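Local atomic coordinates of core protein VP4 (PDB entry 2JHP), a protein that caps the messenger RNA of bluetongue virus inside the core, bringing several steps of cap formation together in one multidomain chain, and is part of the inner capsid. Residues A[553-558]-A[566-571]; A[456-461]-A[617-622]; A[334-339]-A[372-377]. All blocks are in the same frame, centred on the assembly; numbering follows the deposited sequence.

Contact 1 (A[553-558]-A[566-571]); sequences GHLYVT and TDLFWW
The six-membered ring of Trp571 meets both His554 and Leu555 on the neighbouring helix. His554 comes to it through ND1, which stands 3.7 Å from Trp571 CZ2, and CE1 of the same imidazole is only slightly farther from that carbon. The two rings are nearly parallel, with planes at 22°. They are slid well apart, the centroid of the His554 ring lying 5.5 Å from that of the Trp571 six-membered ring. They therefore barely overlap and do not form a full stack. Leu555 meets the same six-membered ring with one branch: its CD1 is 3.7 Å from Trp571 CZ3. The same methyl also touches the second leucine of the contact, with Leu555 CD1 4.0 Å from Leu568 CD2. The two leucine side chains cross at about a right angle. No hydrogen bond joins the two segments.

The contact belongs to a helix-loop-helix pair, in which helix 551-561 is followed after a short connection by helix 568-576. The backbones remain well separated, with Leu555 CA 9.6 Å from Leu568 CA, and the large side chains bridge the gap. Trp571 spans it because its CG is anti to the backbone N (chi1 -158°), which swings the indole out to the other helix.

The second helix is capped just before it starts. Asp567 is the N-cap residue, and its OD2 accepts from Trp570 N at 3.1 Å, with an angle of 152° at the hydrogen. The donor comes from well above the carboxylate plane. Arg466 makes a salt bridge to the same oxygen. Farther out, Phe520 packs edge-to-face with the His554 ring, and Leu555 also touches Ala618 and Leu619 of helix 612-625.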
loop_
_atom_site.group_PDB
_atom_site.type_symbol
_atom_site.label_atom_id
_atom_site.label_comp_id
_atom_site.label_asym_id
_atom_site.label_seq_id
_atom_site.Cartn_x
_atom_site.Cartn_y
_atom_site.Cartn_z
ATOM N N GLY A 553 19.856 -17.991 26.659
ATOM C CA GLY A 553 19.602 -18.945 25.561
ATOM C C GLY A 553 18.450 -18.479 24.687
ATOM O O GLY A 553 18.451 -18.674 23.468
ATOM N N HIS A 554 17.476 -17.842 25.329
ATOM C CA HIS A 554 16.332 -17.234 24.667
ATOM C C HIS A 554 16.765 -16.185 23.654
ATOM O O HIS A 554 16.219 -16.122 22.563
ATOM C CB HIS A 554 15.438 -16.597 25.721
ATOM C CG HIS A 554 14.125 -16.122 25.200
ATOM N ND1 HIS A 554 14.013 -15.076 24.309
ATOM C CD2 HIS A 554 12.862 -16.537 25.459
ATOM C CE1 HIS A 554 12.738 -14.882 24.025
ATOM N NE2 HIS A 554 12.019 -15.755 24.709
ATOM N N LEU A 555 17.744 -15.363 24.019
ATOM C CA LEU A 555 18.214 -14.287 23.137
ATOM C C LEU A 555 19.072 -14.820 21.989
ATOM O O LEU A 555 18.956 -14.370 20.843
ATOM C CB LEU A 555 18.992 -13.219 23.927
ATOM C CG LEU A 555 19.313 -11.921 23.171
ATOM C CD1 LEU A 555 18.058 -11.110 22.841
ATOM C CD2 LEU A 555 20.280 -11.075 23.975
ATOM N N TYR A 556 19.943 -15.771 22.328
ATOM C CA TYR A 556 20.872 -16.358 21.387
ATOM C C TYR A 556 20.101 -17.126 20.317
ATOM O O TYR A 556 20.430 -17.043 19.129
ATOM C CB TYR A 556 21.870 -17.261 22.115
ATOM C CG TYR A 556 22.722 -18.107 21.190
ATOM C CD1 TYR A 556 23.959 -17.647 20.725
ATOM C CD2 TYR A 556 22.278 -19.363 20.764
ATOM C CE1 TYR A 556 24.733 -18.426 19.865
ATOM C CE2 TYR A 556 23.034 -20.142 19.906
ATOM C CZ TYR A 556 24.260 -19.680 19.458
ATOM O OH TYR A 556 25.001 -20.479 18.610
ATOM N N VAL A 557 19.065 -17.849 20.736
ATOM C CA VAL A 557 18.260 -18.621 19.798
ATOM C C VAL A 557 17.430 -17.710 18.889
ATOM O O VAL A 557 17.454 -17.881 17.671
ATOM C CB VAL A 557 17.410 -19.713 20.499
ATOM C CG1 VAL A 557 16.363 -20.273 19.559
ATOM C CG2 VAL A 557 18.317 -20.851 21.007
ATOM N N THR A 558 16.739 -16.732 19.479
ATOM C CA THR A 558 15.910 -15.790 18.718
ATOM C C THR A 558 16.704 -15.127 17.598
ATOM O O THR A 558 16.253 -15.107 16.452
ATOM C CB THR A 558 15.262 -14.689 19.605
ATOM O OG1 THR A 558 16.243 -14.152 20.496
ATOM C CG2 THR A 558 14.100 -15.243 20.423
ATOM N N THR A 566 11.718 -8.989 16.591
ATOM C CA THR A 566 11.131 -8.225 17.697
ATOM C C THR A 566 12.045 -7.063 18.093
ATOM O O THR A 566 13.164 -6.960 17.585
ATOM C CB THR A 566 10.808 -9.123 18.908
ATOM O OG1 THR A 566 9.924 -8.431 19.798
ATOM C CG2 THR A 566 12.094 -9.537 19.654
ATOM N N ASP A 567 11.571 -6.197 18.993
ATOM C CA ASP A 567 12.287 -4.958 19.348
ATOM C C ASP A 567 13.252 -5.157 20.520
ATOM O O ASP A 567 12.834 -5.309 21.669
ATOM C CB ASP A 567 11.306 -3.797 19.597
ATOM C CG ASP A 567 12.009 -2.435 19.694
ATOM O OD1 ASP A 567 12.772 -2.084 18.774
ATOM O OD2 ASP A 567 11.793 -1.698 20.681
ATOM N N LEU A 568 14.546 -5.145 20.208
ATOM C CA LEU A 568 15.600 -5.281 21.212
ATOM C C LEU A 568 15.539 -4.215 22.297
ATOM O O LEU A 568 15.608 -4.528 23.480
ATOM C CB LEU A 568 16.985 -5.282 20.558
ATOM C CG LEU A 568 17.430 -6.592 19.897
ATOM C CD1 LEU A 568 18.871 -6.465 19.434
ATOM C CD2 LEU A 568 17.286 -7.780 20.846
ATOM N N PHE A 569 15.406 -2.957 21.896
ATOM C CA PHE A 569 15.431 -1.852 22.857
ATOM C C PHE A 569 14.326 -1.991 23.894
ATOM O O PHE A 569 14.576 -1.938 25.085
ATOM C CB PHE A 569 15.294 -0.510 22.145
ATOM C CG PHE A 569 16.222 0.531 22.664
ATOM C CD1 PHE A 569 17.167 1.122 21.830
ATOM C CD2 PHE A 569 16.174 0.907 23.991
ATOM C CE1 PHE A 569 18.045 2.080 22.320
ATOM C CE2 PHE A 569 17.030 1.848 24.475
ATOM C CZ PHE A 569 17.971 2.447 23.645
ATOM N N TRP A 570 13.096 -2.173 23.424
ATOM C CA TRP A 570 11.941 -2.383 24.291
ATOM C C TRP A 570 12.090 -3.679 25.107
ATOM O O TRP A 570 11.798 -3.706 26.307
ATOM C CB TRP A 570 10.685 -2.386 23.418
ATOM C CG TRP A 570 9.409 -2.742 24.075
ATOM C CD1 TRP A 570 9.179 -2.897 25.413
ATOM C CD2 TRP A 570 8.152 -2.939 23.423
ATOM N NE1 TRP A 570 7.854 -3.203 25.631
ATOM C CE2 TRP A 570 7.203 -3.235 24.423
ATOM C CE3 TRP A 570 7.732 -2.891 22.080
ATOM C CZ2 TRP A 570 5.864 -3.495 24.129
ATOM C CZ3 TRP A 570 6.400 -3.157 21.788
ATOM C CH2 TRP A 570 5.483 -3.444 22.811
ATOM N N TRP A 571 12.568 -4.733 24.448
ATOM C CA TRP A 571 12.802 -6.023 25.099
ATOM C C TRP A 571 13.840 -5.915 26.228
ATOM O O TRP A 571 13.568 -6.321 27.351
ATOM C CB TRP A 571 13.196 -7.086 24.069
ATOM C CG TRP A 571 12.958 -8.480 24.526
ATOM C CD1 TRP A 571 11.773 -9.155 24.515
ATOM C CD2 TRP A 571 13.934 -9.384 25.053
ATOM N NE1 TRP A 571 11.948 -10.426 25.004
ATOM C CE2 TRP A 571 13.264 -10.591 25.350
ATOM C CE3 TRP A 571 15.312 -9.288 25.319
ATOM C CZ2 TRP A 571 13.922 -11.692 25.899
ATOM C CZ3 TRP A 571 15.964 -10.385 25.857
ATOM C CH2 TRP A 571 15.270 -11.568 26.144
#

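Contact 2 (A[456-461]-A[617-622]); sequences VMLNGS and AALREY
Leu458 reaches from the last turn of helix 453-460 to Leu619 and Tyr622 of helix 612-625. Its CA-CB bond already points at the other helix. Beyond CB, CG lies anti to the carbonyl carbon and beside the backbone N (chi1 -65°), and from there the two methyls part toward different partners. CD1 goes to the tyrosine and is 3.7 Å from Tyr622 CE2. It also lies 4.2 Å from Tyr622 OH, so it sits near the phenol end of the ring. The methyl approaches this ring obliquely. CD2 takes the other partner and is 4.3 Å from Leu619 CD1, a looser touch. CD2 also packs on Leu568 of helix 568-576.

Tyr622 comes from the opposite direction. Its CG is anti to its own backbone N (chi1 178°), and the ring extends from its helix toward Leu458. The hydroxyl at its tip has polar partners outside the two segments, Glu630 OE2 and Ser454 OG. These tie down the phenol that Leu458 CD1 meets. Leu619 also touches Phe572 and Leu638 of two further helices. Across the contact no hydrogen bond forms, and the union is apolar. The backbones are far apart, with Leu458 CA 10.5 Å from Leu619 CA.

In sequence, helix 453-460 lies between strands 433-437 and 466-469 of a seven-stranded mixed sheet with the strand order of a Rossmann-like methyltransferase. Helix 612-625 belongs to the group of helices near the C-terminus. The contact is thus a buried apolar junction of two leucines and a tyrosine between a helix of the methyltransferase-like fold and the C-terminal helices.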
loop_
_atom_site.group_PDB
_atom_site.type_symbol
_atom_site.label_atom_id
_atom_site.label_comp_id
_atom_site.label_asym_id
_atom_site.label_seq_id
_atom_site.Cartn_x
_atom_site.Cartn_y
_atom_site.Cartn_z
ATOM N N VAL A 456 18.102 -6.979 10.836
ATOM C CA VAL A 456 17.034 -5.996 10.965
ATOM C C VAL A 456 16.895 -5.612 12.427
ATOM O O VAL A 456 16.994 -4.433 12.768
ATOM C CB VAL A 456 15.666 -6.536 10.429
ATOM C CG1 VAL A 456 14.572 -5.506 10.624
ATOM C CG2 VAL A 456 15.761 -6.924 8.973
ATOM N N MET A 457 16.676 -6.614 13.280
ATOM C CA MET A 457 16.614 -6.441 14.728
ATOM C C MET A 457 17.770 -5.618 15.303
ATOM O O MET A 457 17.561 -4.689 16.096
ATOM C CB MET A 457 16.605 -7.801 15.409
ATOM C CG MET A 457 15.252 -8.454 15.475
ATOM S SD MET A 457 15.318 -10.025 16.338
ATOM C CE MET A 457 15.622 -9.517 18.019
ATOM N N LEU A 458 18.986 -5.959 14.896
ATOM C CA LEU A 458 20.185 -5.328 15.438
ATOM C C LEU A 458 20.421 -3.893 14.938
ATOM O O LEU A 458 21.017 -3.080 15.642
ATOM C CB LEU A 458 21.413 -6.225 15.219
ATOM C CG LEU A 458 21.352 -7.553 15.992
ATOM C CD1 LEU A 458 22.218 -8.640 15.391
ATOM C CD2 LEU A 458 21.717 -7.338 17.443
ATOM N N ASN A 459 19.946 -3.588 13.734
ATOM C CA ASN A 459 20.130 -2.270 13.132
ATOM C C ASN A 459 18.935 -1.361 13.319
ATOM O O ASN A 459 19.090 -0.156 13.463
ATOM C CB ASN A 459 20.379 -2.399 11.633
ATOM C CG ASN A 459 21.690 -3.070 11.311
ATOM O OD1 ASN A 459 22.455 -3.442 12.200
ATOM N ND2 ASN A 459 21.958 -3.230 10.018
ATOM N N GLY A 460 17.746 -1.953 13.291
ATOM C CA GLY A 460 16.489 -1.212 13.244
ATOM C C GLY A 460 16.064 -0.544 14.536
ATOM O O GLY A 460 15.450 0.518 14.502
ATOM N N SER A 461 16.390 -1.164 15.668
ATOM C CA SER A 461 15.874 -0.729 16.962
ATOM C C SER A 461 16.614 0.462 17.562
ATOM O O SER A 461 17.820 0.394 17.824
ATOM C CB SER A 461 15.868 -1.885 17.954
ATOM O OG SER A 461 15.392 -1.472 19.224
ATOM N N ALA A 617 26.497 -12.102 27.462
ATOM C CA ALA A 617 27.023 -13.423 27.099
ATOM C C ALA A 617 26.375 -13.944 25.810
ATOM O O ALA A 617 27.063 -14.503 24.946
ATOM C CB ALA A 617 26.832 -14.425 28.243
ATOM N N ALA A 618 25.062 -13.749 25.681
ATOM C CA ALA A 618 24.346 -14.155 24.479
ATOM C C ALA A 618 24.887 -13.407 23.263
ATOM O O ALA A 618 25.211 -14.035 22.245
ATOM C CB ALA A 618 22.838 -13.933 24.631
ATOM N N LEU A 619 25.000 -12.079 23.386
ATOM C CA LEU A 619 25.457 -11.219 22.289
ATOM C C LEU A 619 26.877 -11.565 21.843
ATOM O O LEU A 619 27.166 -11.610 20.645
ATOM C CB LEU A 619 25.367 -9.728 22.665
ATOM C CG LEU A 619 24.169 -8.817 22.314
ATOM C CD1 LEU A 619 23.588 -9.082 20.917
ATOM C CD2 LEU A 619 23.069 -8.867 23.365
ATOM N N ARG A 620 27.755 -11.811 22.814
ATOM C CA ARG A 620 29.138 -12.202 22.538
ATOM C C ARG A 620 29.180 -13.515 21.778
ATOM O O ARG A 620 29.924 -13.654 20.804
ATOM C CB ARG A 620 29.941 -12.339 23.827
ATOM C CG ARG A 620 30.482 -11.039 24.368
ATOM C CD ARG A 620 31.580 -11.324 25.382
ATOM N NE ARG A 620 31.720 -10.233 26.341
ATOM C CZ ARG A 620 32.610 -10.198 27.329
ATOM N NH1 ARG A 620 33.469 -11.198 27.504
ATOM N NH2 ARG A 620 32.639 -9.150 28.143
ATOM N N GLU A 621 28.368 -14.471 22.230
ATOM C CA GLU A 621 28.284 -15.780 21.599
ATOM C C GLU A 621 27.755 -15.643 20.183
ATOM O O GLU A 621 28.157 -16.392 19.289
ATOM C CB GLU A 621 27.393 -16.722 22.412
ATOM C CG GLU A 621 27.671 -18.199 22.160
ATOM C CD GLU A 621 29.126 -18.568 22.402
ATOM O OE1 GLU A 621 29.570 -18.540 23.572
ATOM O OE2 GLU A 621 29.827 -18.879 21.415
ATOM N N TYR A 622 26.865 -14.676 19.984
ATOM C CA TYR A 622 26.268 -14.448 18.676
ATOM C C TYR A 622 27.266 -13.874 17.663
ATOM O O TYR A 622 27.402 -14.405 16.555
ATOM C CB TYR A 622 25.028 -13.556 18.789
ATOM C CG TYR A 622 24.401 -13.259 17.449
ATOM C CD1 TYR A 622 23.509 -14.160 16.858
ATOM C CD2 TYR A 622 24.707 -12.086 16.763
ATOM C CE1 TYR A 622 22.932 -13.896 15.618
ATOM C CE2 TYR A 622 24.140 -11.815 15.530
ATOM C CZ TYR A 622 23.250 -12.724 14.964
ATOM O OH TYR A 622 22.693 -12.450 13.742
#

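Contact 3 (A[334-339]-A[372-377]); sequences YELRNF and LYHGRD
The imidazole of His374 presents its edge to the backbone of strand 335-341. Glu335 O lies at that edge, in the ring plane, 3.1 Å from His374 CE1. It is 3.7 Å from His374 NE2, so the carbon rather than the nitrogen faces the carbonyl. No hydrogen bond is made here; the same oxygen accepts one from Gln326 NE2. Leu336 CD2 comes to the ring obliquely, 4.4 Å from His374 NE2. Pro325 and Ala329 also touch this side chain. In the preceding residue, one face of the Tyr373 ring carries Leu372 CB, 3.8 Å above the plane and over its centre.

His374 is the first residue to leave the geometry of helix 363-373. Its CG is anti to the carbonyl carbon (chi1 -75°), which directs the ring to the start of the strand.

The side chain of Glu335 leads away from this contact. It runs fully extended through CG, and its OE1 makes a salt bridge with Lys306. Its OE2 is 3.3 Å from Arg337 NH2, an attraction of charges only, since the oxygen lies well out of the guanidinium plane. Arg337 is also paired with Asp265.

The Glu335 side chain lies about 8 Å from a bound S-adenosylhomocysteine. Strand 335-341 is antiparallel to its neighbours in a sheet of order 3-2-1-4-5-7-6, the Rossmann-like methyltransferase fold. Lys178, Asp265, Lys306 and Glu335 gather as in the K-D-K-E tetrad of cap 2'-O-methyltransferases, consistent with such an active site beside this contact.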
loop_
_atom_site.group_PDB
_atom_site.type_symbol
_atom_site.label_atom_id
_atom_site.label_comp_id
_atom_site.label_asym_id
_atom_site.label_seq_id
_atom_site.Cartn_x
_atom_site.Cartn_y
_atom_site.Cartn_z
ATOM N N TYR A 334 -8.722 6.788 -34.018
ATOM C CA TYR A 334 -7.440 7.491 -34.165
ATOM C C TYR A 334 -7.439 8.859 -33.521
ATOM O O TYR A 334 -7.318 9.893 -34.183
ATOM C CB TYR A 334 -7.003 7.554 -35.621
ATOM C CG TYR A 334 -6.467 6.236 -36.092
ATOM C CD1 TYR A 334 -7.262 5.375 -36.842
ATOM C CD2 TYR A 334 -5.174 5.836 -35.762
ATOM C CE1 TYR A 334 -6.783 4.154 -37.270
ATOM C CE2 TYR A 334 -4.683 4.619 -36.175
ATOM C CZ TYR A 334 -5.488 3.783 -36.938
ATOM O OH TYR A 334 -5.008 2.574 -37.367
ATOM N N GLU A 335 -7.552 8.826 -32.206
ATOM C CA GLU A 335 -7.640 10.009 -31.372
ATOM C C GLU A 335 -6.852 9.744 -30.097
ATOM O O GLU A 335 -6.947 8.664 -29.498
ATOM C CB GLU A 335 -9.103 10.281 -31.052
ATOM C CG GLU A 335 -9.375 11.520 -30.260
ATOM C CD GLU A 335 -10.859 11.718 -30.045
ATOM O OE1 GLU A 335 -11.552 12.061 -31.029
ATOM O OE2 GLU A 335 -11.335 11.526 -28.900
ATOM N N LEU A 336 -6.050 10.723 -29.708
ATOM C CA LEU A 336 -5.280 10.646 -28.476
ATOM C C LEU A 336 -5.737 11.758 -27.562
ATOM O O LEU A 336 -6.697 12.467 -27.877
ATOM C CB LEU A 336 -3.785 10.794 -28.766
ATOM C CG LEU A 336 -3.179 9.857 -29.813
ATOM C CD1 LEU A 336 -1.811 10.355 -30.169
ATOM C CD2 LEU A 336 -3.113 8.405 -29.349
ATOM N N ARG A 337 -5.057 11.901 -26.429
ATOM C CA ARG A 337 -5.277 13.033 -25.536
ATOM C C ARG A 337 -3.987 13.811 -25.368
ATOM O O ARG A 337 -2.899 13.237 -25.292
ATOM C CB ARG A 337 -5.820 12.580 -24.180
ATOM C CG ARG A 337 -7.251 12.073 -24.217
ATOM C CD ARG A 337 -8.219 13.171 -24.605
ATOM N NE ARG A 337 -9.501 12.626 -25.039
ATOM C CZ ARG A 337 -10.527 13.355 -25.473
ATOM N NH1 ARG A 337 -10.450 14.681 -25.511
ATOM N NH2 ARG A 337 -11.645 12.757 -25.857
ATOM N N ASN A 338 -4.122 15.127 -25.347
ATOM C CA ASN A 338 -2.985 16.010 -25.236
ATOM C C ASN A 338 -2.927 16.537 -23.829
ATOM O O ASN A 338 -3.759 17.352 -23.437
ATOM C CB ASN A 338 -3.115 17.167 -26.226
ATOM C CG ASN A 338 -1.880 18.048 -26.274
ATOM O OD1 ASN A 338 -1.840 19.011 -27.027
ATOM N ND2 ASN A 338 -0.874 17.730 -25.471
ATOM N N PHE A 339 -1.962 16.042 -23.064
ATOM C CA PHE A 339 -1.729 16.564 -21.734
ATOM C C PHE A 339 -0.752 17.738 -21.790
ATOM O O PHE A 339 0.305 17.659 -22.433
ATOM C CB PHE A 339 -1.229 15.478 -20.769
ATOM C CG PHE A 339 -0.811 16.017 -19.430
ATOM C CD1 PHE A 339 -1.759 16.488 -18.526
ATOM C CD2 PHE A 339 0.531 16.089 -19.086
ATOM C CE1 PHE A 339 -1.372 17.003 -17.297
ATOM C CE2 PHE A 339 0.925 16.602 -17.862
ATOM C CZ PHE A 339 -0.024 17.060 -16.965
ATOM N N LEU A 372 -1.349 -0.157 -31.079
ATOM C CA LEU A 372 -0.717 -0.931 -30.019
ATOM C C LEU A 372 -1.527 -0.957 -28.721
ATOM O O LEU A 372 -1.537 -1.973 -28.035
ATOM C CB LEU A 372 0.702 -0.418 -29.725
ATOM C CG LEU A 372 1.853 -0.716 -30.693
ATOM C CD1 LEU A 372 3.122 0.003 -30.244
ATOM C CD2 LEU A 372 2.107 -2.206 -30.802
ATOM N N TYR A 373 -2.205 0.141 -28.386
ATOM C CA TYR A 373 -2.805 0.270 -27.054
ATOM C C TYR A 373 -4.334 0.376 -26.982
ATOM O O TYR A 373 -4.926 0.007 -25.971
ATOM C CB TYR A 373 -2.124 1.406 -26.266
ATOM C CG TYR A 373 -0.613 1.291 -26.238
ATOM C CD1 TYR A 373 0.019 0.210 -25.614
ATOM C CD2 TYR A 373 0.181 2.249 -26.851
ATOM C CE1 TYR A 373 1.408 0.094 -25.602
ATOM C CE2 TYR A 373 1.571 2.143 -26.843
ATOM C CZ TYR A 373 2.179 1.066 -26.220
ATOM O OH TYR A 373 3.558 0.984 -26.230
ATOM N N HIS A 374 -4.972 0.870 -28.038
ATOM C CA HIS A 374 -6.436 0.977 -28.065
ATOM C C HIS A 374 -7.157 -0.382 -28.212
ATOM O O HIS A 374 -6.549 -1.403 -28.561
ATOM C CB HIS A 374 -6.886 1.939 -29.170
ATOM C CG HIS A 374 -6.664 3.386 -28.854
ATOM N ND1 HIS A 374 -7.385 4.393 -29.459
ATOM C CD2 HIS A 374 -5.814 3.996 -27.996
ATOM C CE1 HIS A 374 -6.978 5.562 -28.999
ATOM N NE2 HIS A 374 -6.023 5.349 -28.111
ATOM N N GLY A 375 -8.460 -0.378 -27.943
ATOM C CA GLY A 375 -9.277 -1.583 -28.019
ATOM C C GLY A 375 -10.268 -1.629 -26.877
ATOM O O GLY A 375 -9.922 -1.323 -25.734
ATOM N N ARG A 376 -11.503 -2.021 -27.180
ATOM C CA ARG A 376 -12.560 -2.081 -26.172
ATOM C C ARG A 376 -12.264 -3.127 -25.089
ATOM O O ARG A 376 -12.917 -3.144 -24.054
ATOM C CB ARG A 376 -13.934 -2.315 -26.820
ATOM C CG ARG A 376 -15.081 -1.506 -26.199
ATOM C CD ARG A 376 -15.620 -2.131 -24.913
ATOM N NE ARG A 376 -16.043 -1.124 -23.938
ATOM C CZ ARG A 376 -15.231 -0.514 -23.069
ATOM N NH1 ARG A 376 -13.931 -0.789 -23.041
ATOM N NH2 ARG A 376 -15.720 0.385 -22.223
ATOM N N ASP A 377 -11.276 -3.986 -25.329
ATOM C CA ASP A 377 -10.804 -4.914 -24.299
ATOM C C ASP A 377 -9.481 -4.492 -23.651
ATOM O O ASP A 377 -8.865 -5.278 -22.944
ATOM C CB ASP A 377 -10.711 -6.345 -24.838
ATOM C CG ASP A 377 -10.133 -6.418 -26.254
ATOM O OD1 ASP A 377 -10.475 -7.385 -26.976
ATOM O OD2 ASP A 377 -9.349 -5.525 -26.649
#

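In the fold
Contacts 1 and 2 form one neighbourhood, with centres 8 Å apart. Contact 1 is nested inside the chain loop that contact 2 closes. Ser461, just after helix 453-460, joins them: its OG is 2.7 Å from Asp567 OD1 and 3.1 Å from Phe569 N, both probable hydrogen bonds. The start of helix 568-576 is thereby held to the end of helix 453-460. Contact 3 lies across the centre of the chain, its centre about 56 Å from the centres of both others. Its nearest atoms are about 43 Å from contact 1 and 38 Å from contact 2. Of the three, contact 3 adjoins the probable 2'-O-methyltransferase site, in keeping with an elongated enzyme of separate domains.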